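Local coordinates for MHC class I-like protein MILL2 (Mus musculus, PDB 6A97) that binds heparan sulfate proteoglycans on the surface of fibroblasts and belongs to the MHC class I family, at residues L117-L121 against C182-Q187; T147-T151 against K165-P169. All blocks are in the same frame, centred on the assembly; numbering follows the deposited sequence.

Contact 1 of 2, residues L117-L121 against C182-Q187; sequences LGCEL and CPAHLQ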
loop_
_atom_site.group_PDB
_atom_site.type_symbol
_atom_site.label_atom_id
_atom_site.label_comp_id
_atom_site.label_asym_id
_atom_site.label_seq_id
_atom_site.Cartn_x
_atom_site.Cartn_y
_atom_site.Cartn_z
ATOM N N LEU A 117 -15.679 -5.268 22.109
ATOM C CA LEU A 117 -14.985 -6.119 23.057
ATOM C C LEU A 117 -14.563 -7.403 22.385
ATOM O O LEU A 117 -15.051 -7.734 21.304
ATOM C CB LEU A 117 -15.886 -6.387 24.265
ATOM C CG LEU A 117 -17.186 -7.181 24.068
ATOM C CD1 LEU A 117 -17.023 -8.658 24.453
ATOM C CD2 LEU A 117 -18.360 -6.523 24.781
ATOM N N GLY A 118 -13.640 -8.117 23.011
ATOM C CA GLY A 118 -13.198 -9.383 22.464
ATOM C C GLY A 118 -11.803 -9.765 22.898
ATOM O O GLY A 118 -11.315 -9.307 23.928
ATOM N N CYS A 119 -11.159 -10.612 22.106
ATOM C CA CYS A 119 -9.854 -11.133 22.471
ATOM C C CYS A 119 -9.015 -11.368 21.234
ATOM O O CYS A 119 -9.538 -11.531 20.129
ATOM C CB CYS A 119 -9.992 -12.431 23.266
ATOM S SG CYS A 119 -10.771 -13.780 22.327
ATOM N N GLU A 120 -7.704 -11.387 21.433
ATOM C CA GLU A 120 -6.759 -11.543 20.344
ATOM C C GLU A 120 -5.806 -12.693 20.645
ATOM O O GLU A 120 -5.119 -12.691 21.664
ATOM C CB GLU A 120 -5.991 -10.239 20.126
ATOM C CG GLU A 120 -5.049 -10.239 18.937
ATOM C CD GLU A 120 -4.467 -8.863 18.674
ATOM O OE1 GLU A 120 -4.167 -8.554 17.502
ATOM O OE2 GLU A 120 -4.316 -8.086 19.643
ATOM N N LEU A 121 -5.789 -13.686 19.764
ATOM C CA LEU A 121 -4.874 -14.809 19.904
ATOM C C LEU A 121 -3.512 -14.438 19.330
ATOM O O LEU A 121 -3.394 -14.134 18.145
ATOM C CB LEU A 121 -5.433 -16.048 19.205
ATOM C CG LEU A 121 -4.578 -17.314 19.234
ATOM C CD1 LEU A 121 -4.489 -17.881 20.648
ATOM C CD2 LEU A 121 -5.130 -18.349 18.268
ATOM N N CYS A 182 -14.403 -15.848 25.769
ATOM C CA CYS A 182 -14.086 -15.347 24.427
ATOM C C CYS A 182 -12.994 -16.158 23.715
ATOM O O CYS A 182 -13.171 -16.508 22.548
ATOM C CB CYS A 182 -13.687 -13.859 24.480
ATOM S SG CYS A 182 -12.623 -13.326 23.106
ATOM N N PRO A 183 -11.869 -16.468 24.397
ATOM C CA PRO A 183 -10.862 -17.284 23.700
ATOM C C PRO A 183 -11.367 -18.670 23.285
ATOM O O PRO A 183 -10.972 -19.177 22.233
ATOM C CB PRO A 183 -9.737 -17.415 24.735
ATOM C CG PRO A 183 -9.894 -16.223 25.610
ATOM C CD PRO A 183 -11.375 -16.016 25.712
ATOM N N ALA A 184 -12.224 -19.275 24.101
ATOM C CA ALA A 184 -12.791 -20.578 23.760
ATOM C C ALA A 184 -13.707 -20.463 22.539
ATOM O O ALA A 184 -13.682 -21.315 21.651
ATOM C CB ALA A 184 -13.544 -21.160 24.944
ATOM N N HIS A 185 -14.504 -19.398 22.495
ATOM C CA HIS A 185 -15.350 -19.120 21.338
ATOM C C HIS A 185 -14.519 -18.947 20.068
ATOM O O HIS A 185 -14.808 -19.561 19.036
ATOM C CB HIS A 185 -16.196 -17.867 21.581
ATOM C CG HIS A 185 -17.301 -18.068 22.573
ATOM N ND1 HIS A 185 -17.722 -19.317 22.976
ATOM C CD2 HIS A 185 -18.071 -17.176 23.241
ATOM C CE1 HIS A 185 -18.704 -19.187 23.851
ATOM N NE2 HIS A 185 -18.936 -17.899 24.028
ATOM N N LEU A 186 -13.486 -18.112 20.154
ATOM C CA LEU A 186 -12.607 -17.854 19.018
ATOM C C LEU A 186 -12.014 -19.149 18.478
ATOM O O LEU A 186 -11.956 -19.356 17.267
ATOM C CB LEU A 186 -11.483 -16.888 19.411
ATOM C CG LEU A 186 -10.399 -16.641 18.357
ATOM C CD1 LEU A 186 -11.000 -16.238 17.006
ATOM C CD2 LEU A 186 -9.408 -15.578 18.842
ATOM N N GLN A 187 -11.588 -20.019 19.386
ATOM C CA GLN A 187 -11.007 -21.296 18.998
ATOM C C GLN A 187 -12.027 -22.154 18.259
ATOM O O GLN A 187 -11.714 -22.776 17.244
ATOM C CB GLN A 187 -10.481 -22.043 20.225
ATOM C CG GLN A 187 -9.359 -23.009 19.905
ATOM C CD GLN A 187 -8.227 -22.339 19.150
ATOM O OE1 GLN A 187 -7.566 -21.439 19.669
ATOM N NE2 GLN A 187 -8.001 -22.772 17.916
#

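Contact 2 of 2, residues T147-T151 against K165-P169; sequences TLTWT and KTHAP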
loop_
_atom_site.group_PDB
_atom_site.type_symbol
_atom_site.label_atom_id
_atom_site.label_comp_id
_atom_site.label_asym_id
_atom_site.label_seq_id
_atom_site.Cartn_x
_atom_site.Cartn_y
_atom_site.Cartn_z
ATOM N N THR A 147 -4.972 -3.481 35.435
ATOM C CA THR A 147 -5.520 -2.996 36.696
ATOM C C THR A 147 -6.778 -3.767 37.124
ATOM O O THR A 147 -7.056 -3.899 38.317
ATOM C CB THR A 147 -5.826 -1.479 36.587
ATOM O OG1 THR A 147 -4.591 -0.750 36.576
ATOM C CG2 THR A 147 -6.658 -0.986 37.751
ATOM N N LEU A 148 -7.506 -4.295 36.139
ATOM C CA LEU A 148 -8.797 -4.965 36.350
ATOM C C LEU A 148 -9.847 -3.997 36.888
ATOM O O LEU A 148 -10.673 -4.359 37.723
ATOM C CB LEU A 148 -8.664 -6.169 37.291
ATOM C CG LEU A 148 -7.725 -7.293 36.852
ATOM C CD1 LEU A 148 -7.832 -8.468 37.810
ATOM C CD2 LEU A 148 -8.032 -7.727 35.425
ATOM N N THR A 149 -9.809 -2.766 36.395
ATOM C CA THR A 149 -10.798 -1.759 36.758
ATOM C C THR A 149 -11.158 -0.951 35.515
ATOM O O THR A 149 -10.402 -0.919 34.544
ATOM C CB THR A 149 -10.276 -0.817 37.876
ATOM O OG1 THR A 149 -9.574 -1.583 38.864
ATOM C CG2 THR A 149 -11.420 -0.066 38.548
ATOM N N TRP A 150 -12.314 -0.302 35.544
ATOM C CA TRP A 150 -12.748 0.528 34.432
ATOM C C TRP A 150 -12.135 1.928 34.456
ATOM O O TRP A 150 -12.117 2.609 35.485
ATOM C CB TRP A 150 -14.270 0.626 34.424
ATOM C CG TRP A 150 -14.924 -0.647 33.997
ATOM C CD1 TRP A 150 -15.382 -1.647 34.807
ATOM C CD2 TRP A 150 -15.187 -1.064 32.653
ATOM N NE1 TRP A 150 -15.923 -2.658 34.048
ATOM C CE2 TRP A 150 -15.814 -2.327 32.723
ATOM C CE3 TRP A 150 -14.957 -0.492 31.396
ATOM C CZ2 TRP A 150 -16.212 -3.030 31.584
ATOM C CZ3 TRP A 150 -15.355 -1.189 30.264
ATOM C CH2 TRP A 150 -15.978 -2.444 30.366
ATOM N N THR A 151 -11.636 2.349 33.302
ATOM C CA THR A 151 -11.115 3.696 33.133
ATOM C C THR A 151 -12.158 4.586 32.469
ATOM O O THR A 151 -12.738 4.210 31.451
ATOM C CB THR A 151 -9.831 3.692 32.285
ATOM O OG1 THR A 151 -8.840 2.876 32.920
ATOM C CG2 THR A 151 -9.288 5.109 32.106
ATOM N N LYS A 165 -17.003 3.642 37.892
ATOM C CA LYS A 165 -16.152 2.527 38.298
ATOM C C LYS A 165 -16.949 1.458 39.055
ATOM O O LYS A 165 -16.548 0.296 39.100
ATOM C CB LYS A 165 -14.984 3.016 39.161
ATOM C CG LYS A 165 -13.819 3.604 38.375
ATOM C CD LYS A 165 -12.678 3.988 39.306
ATOM C CE LYS A 165 -11.550 4.703 38.568
ATOM N NZ LYS A 165 -10.760 3.805 37.677
ATOM N N THR A 166 -18.077 1.851 39.642
ATOM C CA THR A 166 -18.887 0.921 40.428
ATOM C C THR A 166 -20.103 0.385 39.669
ATOM O O THR A 166 -20.626 -0.676 40.008
ATOM C CB THR A 166 -19.390 1.568 41.738
ATOM O OG1 THR A 166 -20.431 2.510 41.449
ATOM C CG2 THR A 166 -18.253 2.263 42.471
ATOM N N HIS A 167 -20.554 1.113 38.652
ATOM C CA HIS A 167 -21.749 0.710 37.910
ATOM C C HIS A 167 -21.414 0.029 36.587
ATOM O O HIS A 167 -22.299 -0.492 35.909
ATOM C CB HIS A 167 -22.656 1.917 37.658
ATOM C CG HIS A 167 -23.305 2.448 38.897
ATOM N ND1 HIS A 167 -22.709 3.396 39.701
ATOM C CD2 HIS A 167 -24.497 2.162 39.471
ATOM C CE1 HIS A 167 -23.508 3.672 40.717
ATOM N NE2 HIS A 167 -24.599 2.938 40.601
ATOM N N ALA A 168 -20.138 0.042 36.223
ATOM C CA ALA A 168 -19.676 -0.646 35.023
ATOM C C ALA A 168 -19.629 -2.154 35.291
ATOM O O ALA A 168 -19.590 -2.563 36.451
ATOM C CB ALA A 168 -18.308 -0.112 34.604
ATOM N N PRO A 169 -19.647 -2.985 34.226
ATOM C CA PRO A 169 -19.621 -4.451 34.369
ATOM C C PRO A 169 -18.609 -4.957 35.401
ATOM O O PRO A 169 -17.445 -4.560 35.358
ATOM C CB PRO A 169 -19.237 -4.924 32.965
ATOM C CG PRO A 169 -19.833 -3.897 32.065
ATOM C CD PRO A 169 -19.743 -2.581 32.809
#

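Contact 1 of 2, residues L117-L121 against C182-Q187
Cys119 and Cys182 are joined by the disulfide of the alpha-2 domain, which in the MHC class I fold ties the long alpha-2 helix to the floor of the platform. Cys119 SG and Cys182 SG lie 2.1 Å apart, and the bridge is turned to a chi3 of -95°, close to the usual right angle. CB of Cys119 already points at the helix, and with chi1 63° SG swings over its own backbone to meet Cys182 SG. Cys119 SG also lies 3.6 Å from Pro183 N, with the ring CD close by. Leu186, one turn further on, puts its CD2 methyl 4.2 Å from the same Cys119 SG and 4.0 Å from CB of Leu121. The strand thus offers two residues, Cys119 and Leu121, to one leucine methyl. At the exposed end, Gln187 OE1 comes to 4.2 Å from Leu121 CD2.

No hydrogen bond links the two segments, so covalent and apolar contacts do the work. Gly118 backs onto the bridge, its C atom 3.7 Å from Cys182 SG. It is extended here, with backbone angles that by themselves call for glycine.

Further out, the strand is held by backbone hydrogen bonds to strands 23-31 and 127-135. Leu25 touches Cys182, and Thr127 touches both Cys119 and Pro183. At the strand's end, Leu121 O is hydrogen-bonded to Thr22 OG1.

Contact 2 of 2, residues T147-T151 against K165-P169
Trp150 meets Ala168 and Pro169 where the short helix 158-167 ends and the chain turns toward helix 171-193. Strand 149-152 is an edge strand of the MHC class I platform sheet, and the contact joins it to the break between these two alpha-2 helices. This is the tight half. The CB of Ala168 lies over one face of the indole in a CH-pi contact, 3.4 Å from the centroid of the Trp150 five-membered ring and nearly on its normal. Pro169 works at the edge instead. Its carbonyl O accepts the indole N-H (Trp150 NE1 to Pro169 O, 2.8 Å), with an N-H...O angle of 159°. The oxygen is near the ring plane, and the N-H meets a lone pair in the carbonyl plane. The Pro169 side chain crosses the indole at about a right angle, its CB, CG and CD all near Trp150 CZ2. With CG beside its backbone N (chi1 -72°), Trp150 points its ring into this buried site. Trp131 and Phe143 add edge-to-face ring contacts, and Val174 of helix 171-193 packs on both Trp150 and Pro169.

The other half is looser and more exposed. Lys165 stretches out from the helix and bends only at its last torsion. Lys165 NZ then donates to Trp150 O at 2.8 Å, tilted 27° from the carbonyl plane. Thr149 CG2 is a distant neighbour, 4.0 Å from Lys165 NZ.

Trp150 is thus bonded through both side chain and backbone. The indole bond satisfies a buried N-H and limits rotation of the ring, whereas the lysine bond brings the probably charged ammonium of an exposed residue to the Trp150 carbonyl.

Overall arrangement
Both contacts join the eight-stranded floor of the MHC-like platform to its alpha-2 helical side, at sites about 21 Å apart between centres. Contact 1 uses an inner strand, 113-121, and the long helix 171-193. Contact 2 uses an edge strand, 149-152, and the end of short helix 158-167, which precedes helix 171-193. Along the chain, contact 2 is nested inside the loop closed by contact 1. The centre of contact 1 lies about 14 Å from the chain centre, and the contact is partly buried. Contact 2 is centred about 24 Å out, its indole buried and its lysine exposed. Contact 1 is covalent and apolar, without cross-segment hydrogen bonds. Contact 2 combines aromatic packing with two hydrogen bonds.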